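Local atomic coordinates of uncharacterized protein (PDB entry 3LPZ), a protein that probably acts as the Get4 component of the Get pathway, an alpha-solenoid protein that binds Get5 in tail-anchored protein biogenesis. Residues A[224-229]-A[235-240]; A[189-194]-A[246-251]. All coordinates share one frame; numbering follows the deposited sequence.

Both contacts lie on the same side of the chain's centre in this alpha-solenoid, and their centres are about 13 Å apart. Contact 1 is a beta hairpin near the surface. Contact 2 is a buried meeting of helices 186-199 and 243-256. Strand 237-238 is followed, after a short link, by helix 243-256, so segments 235-240 and 246-251 are close in sequence. Two hydrogen bonds tie them together. Phe-239 N lies 2.8 Å from Asn-246 OD1, and Arg-237 O lies 3.0 Å from Ser-249 OG. The edge of segment 235-240 turned away from 224-229 is thus fixed to the helix whose Ile-248 faces the 189-194 segment.

Contact 1 of 2, residues A[224-229]-A[235-240]; sequences LTVQNI and ELRIFP
A two-stranded antiparallel beta hairpin pairs Gln-227 with Ile-238 and Asn-228 with Arg-237. The first pair is hydrogen-bonded, the second non-hydrogen-bonded. Gln-227 N gives a bond of 2.9 Å to Ile-238 O. Ile-238 N returns one of 2.8 Å to Gln-227 O, nearly straight at 171°. Ile-229 N adds a third bond, 2.9 Å to Leu-236 O. Beyond the strands, side chains continue the contact. Phe-239 has CG anti to its carbonyl carbon (chi1 -62°), which brings the ring back alongside Val-226. Its CE1 lies 3.5 Å from Val-226 CG2, and its CD1 is 3.7 Å from Leu-224 CD2. The Leu-224 side chain crosses it at about a right angle. With an alanine here the ring is gone, and a gap would probably open beside Val-226 CG2 and Leu-224 CD2. At the other end, Ile-229 CD1 reaches both Leu-236 CD2 and Ile-238 CG1, each at 3.7 Å. Arg-237 NH2 forms a salt bridge with Glu-235 OE1, using the anti lone pair of that oxygen. Arg-237 NH1 hydrogen-bonds Thr-214 OG1 on helix 203-220, and Tyr-210 OH of the same helix bonds Arg-237 N. Leu-224 also rests on Leu-217 there. Leu-236 packs on Leu-253 and Phe-239 on Leu-245, both of helix 243-256, so the hairpin is held against two helices.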
ATOM      1  N   LEU A 224       1.427 -26.793  15.598  1.00 20.60           N
ATOM      2  CA  LEU A 224       0.615 -26.830  14.393  1.00 20.11           C
ATOM      3  C   LEU A 224       1.269 -27.694  13.305  1.00 20.07           C
ATOM      4  O   LEU A 224       2.374 -27.383  12.849  1.00 19.72           O
ATOM      5  CB  LEU A 224       0.379 -25.389  13.863  1.00 20.58           C
ATOM      6  CG  LEU A 224      -0.449 -25.217  12.568  1.00 21.91           C
ATOM      7  CD1 LEU A 224      -1.905 -25.607  12.802  1.00 24.36           C
ATOM      8  CD2 LEU A 224      -0.398 -23.777  12.074  1.00 21.40           C
ATOM      9  N   THR A 225       0.587 -28.770  12.893  1.00 19.55           N
ATOM     10  CA  THR A 225       1.151 -29.705  11.915  1.00 20.19           C
ATOM     11  C   THR A 225       1.485 -28.961  10.636  1.00 20.16           C
ATOM     12  O   THR A 225       0.666 -28.195  10.108  1.00 18.99           O
ATOM     13  CB  THR A 225       0.219 -30.866  11.635  1.00 20.46           C
ATOM     14  OG1 THR A 225      -0.099 -31.486  12.880  1.00 22.25           O
ATOM     15  CG2 THR A 225       0.861 -31.913  10.645  1.00 20.37           C
ATOM     16  N   VAL A 226       2.712 -29.169  10.170  1.00 20.04           N
ATOM     17  CA  VAL A 226       3.201 -28.490   8.989  1.00 21.14           C
ATOM     18  C   VAL A 226       4.179 -29.387   8.227  1.00 23.88           C
ATOM     19  O   VAL A 226       4.963 -30.133   8.833  1.00 22.31           O
ATOM     20  CB  VAL A 226       3.833 -27.088   9.338  1.00 20.64           C
ATOM     21  CG1 VAL A 226       5.012 -27.225  10.345  1.00 18.54           C
ATOM     22  CG2 VAL A 226       4.271 -26.357   8.063  1.00 19.08           C
ATOM     23  N   GLN A 227       4.102 -29.302   6.899  1.00 26.93           N
ATOM     24  CA  GLN A 227       4.972 -30.046   6.007  1.00 31.17           C
ATOM     25  C   GLN A 227       5.598 -29.076   5.006  1.00 34.53           C
ATOM     26  O   GLN A 227       5.021 -28.035   4.689  1.00 33.19           O
ATOM     27  CB  GLN A 227       4.175 -31.106   5.255  1.00 30.54           C
ATOM     28  CG  GLN A 227       3.652 -32.167   6.191  1.00 31.84           C
ATOM     29  CD  GLN A 227       2.549 -32.991   5.598  1.00 32.83           C
ATOM     30  OE1 GLN A 227       1.881 -32.567   4.649  1.00 34.92           O
ATOM     31  NE2 GLN A 227       2.332 -34.168   6.157  1.00 30.91           N
ATOM     32  N   ASN A 228       6.780 -29.436   4.526  1.00 39.40           N
ATOM     33  CA  ASN A 228       7.419 -28.714   3.423  1.00 44.96           C
ATOM     34  C   ASN A 228       7.337 -29.452   2.093  1.00 48.14           C
ATOM     35  O   ASN A 228       7.233 -30.690   2.053  1.00 48.89           O
ATOM     36  CB  ASN A 228       8.870 -28.407   3.760  1.00 45.46           C
ATOM     37  CG  ASN A 228       8.997 -27.241   4.713  1.00 47.51           C
ATOM     38  OD1 ASN A 228       8.909 -26.079   4.303  1.00 52.17           O
ATOM     39  ND2 ASN A 228       9.194 -27.536   5.989  1.00 48.32           N
ATOM     40  N   ILE A 229       7.317 -28.672   1.018  1.00 51.40           N
ATOM     41  CA  ILE A 229       7.605 -29.150  -0.334  1.00 54.55           C
ATOM     42  C   ILE A 229       8.650 -28.203  -0.931  1.00 56.05           C
ATOM     43  O   ILE A 229       9.131 -28.426  -2.044  1.00 57.04           O
ATOM     44  CB  ILE A 229       6.346 -29.184  -1.258  1.00 54.86           C
ATOM     45  CG1 ILE A 229       5.085 -29.599  -0.499  1.00 54.86           C
ATOM     46  CG2 ILE A 229       6.576 -30.129  -2.463  1.00 55.62           C
ATOM     47  CD1 ILE A 229       3.805 -29.484  -1.320  1.00 54.75           C
ATOM     48  N   GLU A 235      10.552 -21.716   0.543  1.00 48.40           N
ATOM     49  CA  GLU A 235       9.696 -22.393   1.522  1.00 47.27           C
ATOM     50  C   GLU A 235       8.255 -22.557   1.015  1.00 45.16           C
ATOM     51  O   GLU A 235       7.573 -21.582   0.726  1.00 45.34           O
ATOM     52  CB  GLU A 235       9.696 -21.596   2.838  1.00 48.18           C
ATOM     53  CG  GLU A 235      11.086 -21.284   3.401  1.00 50.67           C
ATOM     54  CD  GLU A 235      11.281 -19.796   3.698  1.00 54.18           C
ATOM     55  OE1 GLU A 235      10.764 -19.291   4.736  1.00 55.23           O
ATOM     56  OE2 GLU A 235      11.962 -19.130   2.886  1.00 55.46           O
ATOM     57  N   LEU A 236       7.814 -23.793   0.865  1.00 42.30           N
ATOM     58  CA  LEU A 236       6.434 -24.052   0.520  1.00 39.70           C
ATOM     59  C   LEU A 236       5.823 -24.937   1.597  1.00 37.34           C
ATOM     60  O   LEU A 236       6.187 -26.118   1.706  1.00 36.79           O
ATOM     61  CB  LEU A 236       6.311 -24.720  -0.845  1.00 40.23           C
ATOM     62  CG  LEU A 236       4.835 -24.682  -1.250  1.00 42.29           C
ATOM     63  CD1 LEU A 236       4.512 -23.376  -2.009  1.00 42.30           C
ATOM     64  CD2 LEU A 236       4.422 -25.931  -2.041  1.00 44.59           C
ATOM     65  N   ARG A 237       4.899 -24.367   2.376  1.00 33.92           N
ATOM     66  CA  ARG A 237       4.360 -25.042   3.551  1.00 31.97           C
ATOM     67  C   ARG A 237       2.924 -25.516   3.348  1.00 30.67           C
ATOM     68  O   ARG A 237       2.063 -24.784   2.815  1.00 31.30           O
ATOM     69  CB  ARG A 237       4.495 -24.180   4.818  1.00 31.79           C
ATOM     70  CG  ARG A 237       5.932 -23.724   5.091  1.00 33.72           C
ATOM     71  CD  ARG A 237       6.003 -22.823   6.291  1.00 36.01           C
ATOM     72  NE  ARG A 237       7.389 -22.552   6.661  1.00 37.38           N
ATOM     73  CZ  ARG A 237       8.044 -21.441   6.342  1.00 36.30           C
ATOM     74  NH1 ARG A 237       7.446 -20.456   5.662  1.00 31.99           N
ATOM     75  NH2 ARG A 237       9.307 -21.319   6.708  1.00 37.99           N
ATOM     76  N   ILE A 238       2.688 -26.752   3.770  1.00 27.54           N
ATOM     77  CA  ILE A 238       1.370 -27.351   3.775  1.00 25.55           C
ATOM     78  C   ILE A 238       0.922 -27.530   5.227  1.00 24.29           C
ATOM     79  O   ILE A 238       1.658 -28.075   6.060  1.00 23.12           O
ATOM     80  CB  ILE A 238       1.399 -28.725   3.031  1.00 25.89           C
ATOM     81  CG1 ILE A 238       1.769 -28.489   1.559  1.00 26.74           C
ATOM     82  CG2 ILE A 238       0.068 -29.521   3.223  1.00 25.93           C
ATOM     83  CD1 ILE A 238       0.685 -27.635   0.714  1.00 28.60           C
ATOM     84  N   PHE A 239      -0.291 -27.062   5.511  1.00 23.20           N
ATOM     85  CA  PHE A 239      -0.906 -27.188   6.835  1.00 22.57           C
ATOM     86  C   PHE A 239      -2.165 -28.025   6.719  1.00 23.11           C
ATOM     87  O   PHE A 239      -3.198 -27.511   6.290  1.00 23.54           O
ATOM     88  CB  PHE A 239      -1.292 -25.797   7.367  1.00 21.37           C
ATOM     89  CG  PHE A 239      -0.127 -24.885   7.544  1.00 20.91           C
ATOM     90  CD1 PHE A 239       0.611 -24.898   8.738  1.00 20.02           C
ATOM     91  CD2 PHE A 239       0.258 -24.020   6.525  1.00 19.08           C
ATOM     92  CE1 PHE A 239       1.709 -24.071   8.905  1.00 19.71           C
ATOM     93  CE2 PHE A 239       1.389 -23.173   6.686  1.00 18.86           C
ATOM     94  CZ  PHE A 239       2.096 -23.190   7.872  1.00 19.66           C
ATOM     95  N   PRO A 240      -2.111 -29.296   7.144  1.00 24.07           N
ATOM     96  CA  PRO A 240      -3.288 -30.167   6.997  1.00 24.71           C
ATOM     97  C   PRO A 240      -4.550 -29.600   7.614  1.00 25.13           C
ATOM     98  O   PRO A 240      -5.635 -29.848   7.085  1.00 26.56           O
ATOM     99  CB  PRO A 240      -2.864 -31.455   7.704  1.00 25.63           C
ATOM    100  CG  PRO A 240      -1.361 -31.478   7.500  1.00 25.95           C
ATOM    101  CD  PRO A 240      -0.966 -30.021   7.728  1.00 23.85           C
TER

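Contact 2 of 2, residues A[189-194]-A[246-251]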
ATOM      1  N   TYR A 189      -6.082 -13.847   6.472  1.00 19.23           N
ATOM      2  CA  TYR A 189      -5.090 -12.805   6.669  1.00 18.85           C
ATOM      3  C   TYR A 189      -3.901 -13.026   5.781  1.00 19.33           C
ATOM      4  O   TYR A 189      -3.336 -12.061   5.248  1.00 19.84           O
ATOM      5  CB  TYR A 189      -4.695 -12.690   8.144  1.00 18.00           C
ATOM      6  CG  TYR A 189      -5.861 -12.162   8.968  1.00 19.30           C
ATOM      7  CD1 TYR A 189      -6.125 -10.788   9.036  1.00 20.14           C
ATOM      8  CD2 TYR A 189      -6.752 -13.039   9.601  1.00 16.94           C
ATOM      9  CE1 TYR A 189      -7.224 -10.299   9.766  1.00 20.44           C
ATOM     10  CE2 TYR A 189      -7.841 -12.557  10.329  1.00 20.10           C
ATOM     11  CZ  TYR A 189      -8.069 -11.193  10.402  1.00 20.04           C
ATOM     12  OH  TYR A 189      -9.146 -10.721  11.099  1.00 22.19           O
ATOM     13  N   CYS A 190      -3.555 -14.287   5.553  1.00 18.99           N
ATOM     14  CA  CYS A 190      -2.493 -14.577   4.603  1.00 20.52           C
ATOM     15  C   CYS A 190      -2.871 -14.045   3.208  1.00 19.92           C
ATOM     16  O   CYS A 190      -2.035 -13.409   2.545  1.00 20.12           O
ATOM     17  CB  CYS A 190      -2.181 -16.088   4.573  1.00 20.31           C
ATOM     18  SG  CYS A 190      -0.721 -16.469   3.611  1.00 25.21           S
ATOM     19  N   ALA A 191      -4.133 -14.265   2.807  1.00 18.56           N
ATOM     20  CA  ALA A 191      -4.632 -13.830   1.507  1.00 18.51           C
ATOM     21  C   ALA A 191      -4.584 -12.319   1.349  1.00 18.71           C
ATOM     22  O   ALA A 191      -4.272 -11.854   0.286  1.00 18.47           O
ATOM     23  CB  ALA A 191      -6.031 -14.361   1.227  1.00 17.46           C
ATOM     24  N   ARG A 192      -4.864 -11.565   2.418  1.00 19.10           N
ATOM     25  CA  ARG A 192      -4.733 -10.093   2.393  1.00 19.43           C
ATOM     26  C   ARG A 192      -3.305  -9.603   2.141  1.00 20.32           C
ATOM     27  O   ARG A 192      -3.125  -8.468   1.683  1.00 20.91           O
ATOM     28  CB  ARG A 192      -5.299  -9.457   3.676  1.00 18.44           C
ATOM     29  CG  ARG A 192      -6.812  -9.717   3.864  1.00 19.48           C
ATOM     30  CD  ARG A 192      -7.378  -8.924   5.074  1.00 20.52           C
ATOM     31  NE  ARG A 192      -7.513  -7.495   4.776  1.00 21.14           N
ATOM     32  CZ  ARG A 192      -8.490  -6.965   4.038  1.00 26.76           C
ATOM     33  NH1 ARG A 192      -9.452  -7.730   3.502  1.00 27.28           N
ATOM     34  NH2 ARG A 192      -8.525  -5.651   3.841  1.00 27.88           N
ATOM     35  N   ALA A 193      -2.302 -10.429   2.456  1.00 21.20           N
ATOM     36  CA  ALA A 193      -0.887 -10.070   2.191  1.00 22.42           C
ATOM     37  C   ALA A 193      -0.390 -10.611   0.878  1.00 22.73           C
ATOM     38  O   ALA A 193       0.598 -10.087   0.362  1.00 25.64           O
ATOM     39  CB  ALA A 193       0.034 -10.607   3.287  1.00 22.46           C
ATOM     40  N   VAL A 194      -1.020 -11.666   0.368  1.00 20.69           N
ATOM     41  CA  VAL A 194      -0.521 -12.373  -0.827  1.00 20.42           C
ATOM     42  C   VAL A 194      -1.256 -11.985  -2.100  1.00 20.35           C
ATOM     43  O   VAL A 194      -0.612 -11.612  -3.078  1.00 19.29           O
ATOM     44  CB  VAL A 194      -0.604 -13.910  -0.652  1.00 20.41           C
ATOM     45  CG1 VAL A 194      -0.324 -14.620  -1.975  1.00 20.12           C
ATOM     46  CG2 VAL A 194       0.388 -14.356   0.420  1.00 20.03           C
ATOM     47  N   ASN A 246      -3.442 -23.988   2.123  1.00 20.85           N
ATOM     48  CA  ASN A 246      -2.911 -24.901   1.111  1.00 20.92           C
ATOM     49  C   ASN A 246      -3.313 -24.493  -0.286  1.00 21.43           C
ATOM     50  O   ASN A 246      -2.499 -24.536  -1.194  1.00 20.89           O
ATOM     51  CB  ASN A 246      -3.351 -26.336   1.411  1.00 21.35           C
ATOM     52  CG  ASN A 246      -2.868 -26.784   2.771  1.00 21.79           C
ATOM     53  OD1 ASN A 246      -1.837 -26.296   3.248  1.00 21.76           O
ATOM     54  ND2 ASN A 246      -3.604 -27.689   3.409  1.00 21.52           N
ATOM     55  N   PHE A 247      -4.557 -24.043  -0.443  1.00 21.61           N
ATOM     56  CA  PHE A 247      -5.000 -23.454  -1.692  1.00 21.51           C
ATOM     57  C   PHE A 247      -4.097 -22.288  -2.126  1.00 21.14           C
ATOM     58  O   PHE A 247      -3.653 -22.218  -3.285  1.00 20.65           O
ATOM     59  CB  PHE A 247      -6.436 -22.940  -1.536  1.00 22.04           C
ATOM     60  CG  PHE A 247      -6.919 -22.158  -2.715  1.00 22.58           C
ATOM     61  CD1 PHE A 247      -7.375 -22.814  -3.860  1.00 23.75           C
ATOM     62  CD2 PHE A 247      -6.920 -20.764  -2.686  1.00 22.91           C
ATOM     63  CE1 PHE A 247      -7.848 -22.080  -4.974  1.00 25.34           C
ATOM     64  CE2 PHE A 247      -7.368 -20.024  -3.790  1.00 24.50           C
ATOM     65  CZ  PHE A 247      -7.835 -20.686  -4.938  1.00 25.15           C
ATOM     66  N   ILE A 248      -3.851 -21.365  -1.200  1.00 20.77           N
ATOM     67  CA  ILE A 248      -2.934 -20.250  -1.450  1.00 20.99           C
ATOM     68  C   ILE A 248      -1.516 -20.718  -1.832  1.00 21.94           C
ATOM     69  O   ILE A 248      -0.961 -20.225  -2.817  1.00 21.76           O
ATOM     70  CB  ILE A 248      -2.850 -19.283  -0.246  1.00 21.09           C
ATOM     71  CG1 ILE A 248      -4.207 -18.606   0.006  1.00 20.36           C
ATOM     72  CG2 ILE A 248      -1.708 -18.253  -0.454  1.00 20.14           C
ATOM     73  CD1 ILE A 248      -4.277 -17.948   1.419  1.00 23.39           C
ATOM     74  N   SER A 249      -0.939 -21.649  -1.062  1.00 22.18           N
ATOM     75  CA  SER A 249       0.401 -22.180  -1.390  1.00 23.25           C
ATOM     76  C   SER A 249       0.456 -22.762  -2.793  1.00 22.84           C
ATOM     77  O   SER A 249       1.393 -22.493  -3.510  1.00 22.57           O
ATOM     78  CB  SER A 249       0.853 -23.281  -0.423  1.00 23.10           C
ATOM     79  OG  SER A 249       0.817 -22.837   0.909  1.00 26.03           O
ATOM     80  N   MET A 250      -0.528 -23.583  -3.154  1.00 23.05           N
ATOM     81  CA  MET A 250      -0.554 -24.193  -4.493  1.00 24.13           C
ATOM     82  C   MET A 250      -0.884 -23.191  -5.611  1.00 23.31           C
ATOM     83  O   MET A 250      -0.416 -23.321  -6.735  1.00 23.16           O
ATOM     84  CB  MET A 250      -1.544 -25.369  -4.549  1.00 24.57           C
ATOM     85  CG  MET A 250      -1.331 -26.420  -3.512  1.00 30.56           C
ATOM     86  SD  MET A 250       0.236 -27.256  -3.727  1.00 42.60           S
ATOM     87  CE  MET A 250      -0.044 -28.137  -5.250  1.00 45.07           C
ATOM     88  N   LEU A 251      -1.711 -22.204  -5.308  1.00 23.21           N
ATOM     89  CA  LEU A 251      -1.970 -21.134  -6.250  1.00 23.79           C
ATOM     90  C   LEU A 251      -0.656 -20.415  -6.572  1.00 24.27           C
ATOM     91  O   LEU A 251      -0.338 -20.184  -7.749  1.00 24.53           O
ATOM     92  CB  LEU A 251      -3.009 -20.147  -5.698  1.00 24.38           C
ATOM     93  CG  LEU A 251      -3.308 -18.898  -6.539  1.00 26.43           C
ATOM     94  CD1 LEU A 251      -3.842 -19.297  -7.902  1.00 27.95           C
ATOM     95  CD2 LEU A 251      -4.298 -17.938  -5.820  1.00 28.28           C
TER
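Ile-248 carries this contact, projecting from helix 243-256 toward Cys-190, Ala-191 and Val-194 of helix 186-199. Its CB points at the other helix but stays short of it, and the branches do the touching. CG2 meets Val-194 CG1 at 4.2 Å. The two side chains slant across each other there. The other branch leaves through CG1, anti to the carbonyl carbon (chi1 -64°). CG1 itself makes no close approach. The chain then stays extended (chi2 164°), which carries CD1 out to the backbone of the facing helix. CD1 lies 3.9 Å from Ala-191 N and 4.0 Å from Ala-191 CB. Cys-190 CB is a little farther from CD1, at 4.2 Å. The small side chain of Ala-191 is consistent with this approach of CD1 to the main chain. No hydrogen bond links the two segments, and the four touching residues are all buried. The contact is light, with 144 Å² buried in all. The short helical segments run in nearly the same direction, 24° apart, and their axes come within 10.7 Å. Between these two roughly parallel helices the chain forms helix 203-220 and the hairpin, an arrangement consistent with the alpha-solenoid fold. Helix 203-220 packs beside both: its Phe-213 touches Cys-190, its Tyr-210 touches Val-194, and Tyr-210 OH bonds Ser-249 OG. Trp-281, from a loop, touches both Ala-191 and Ile-248. Phe-247 and Leu-251 pack helix 243-256 against Leu-266 and Phe-263 of helix 260-269.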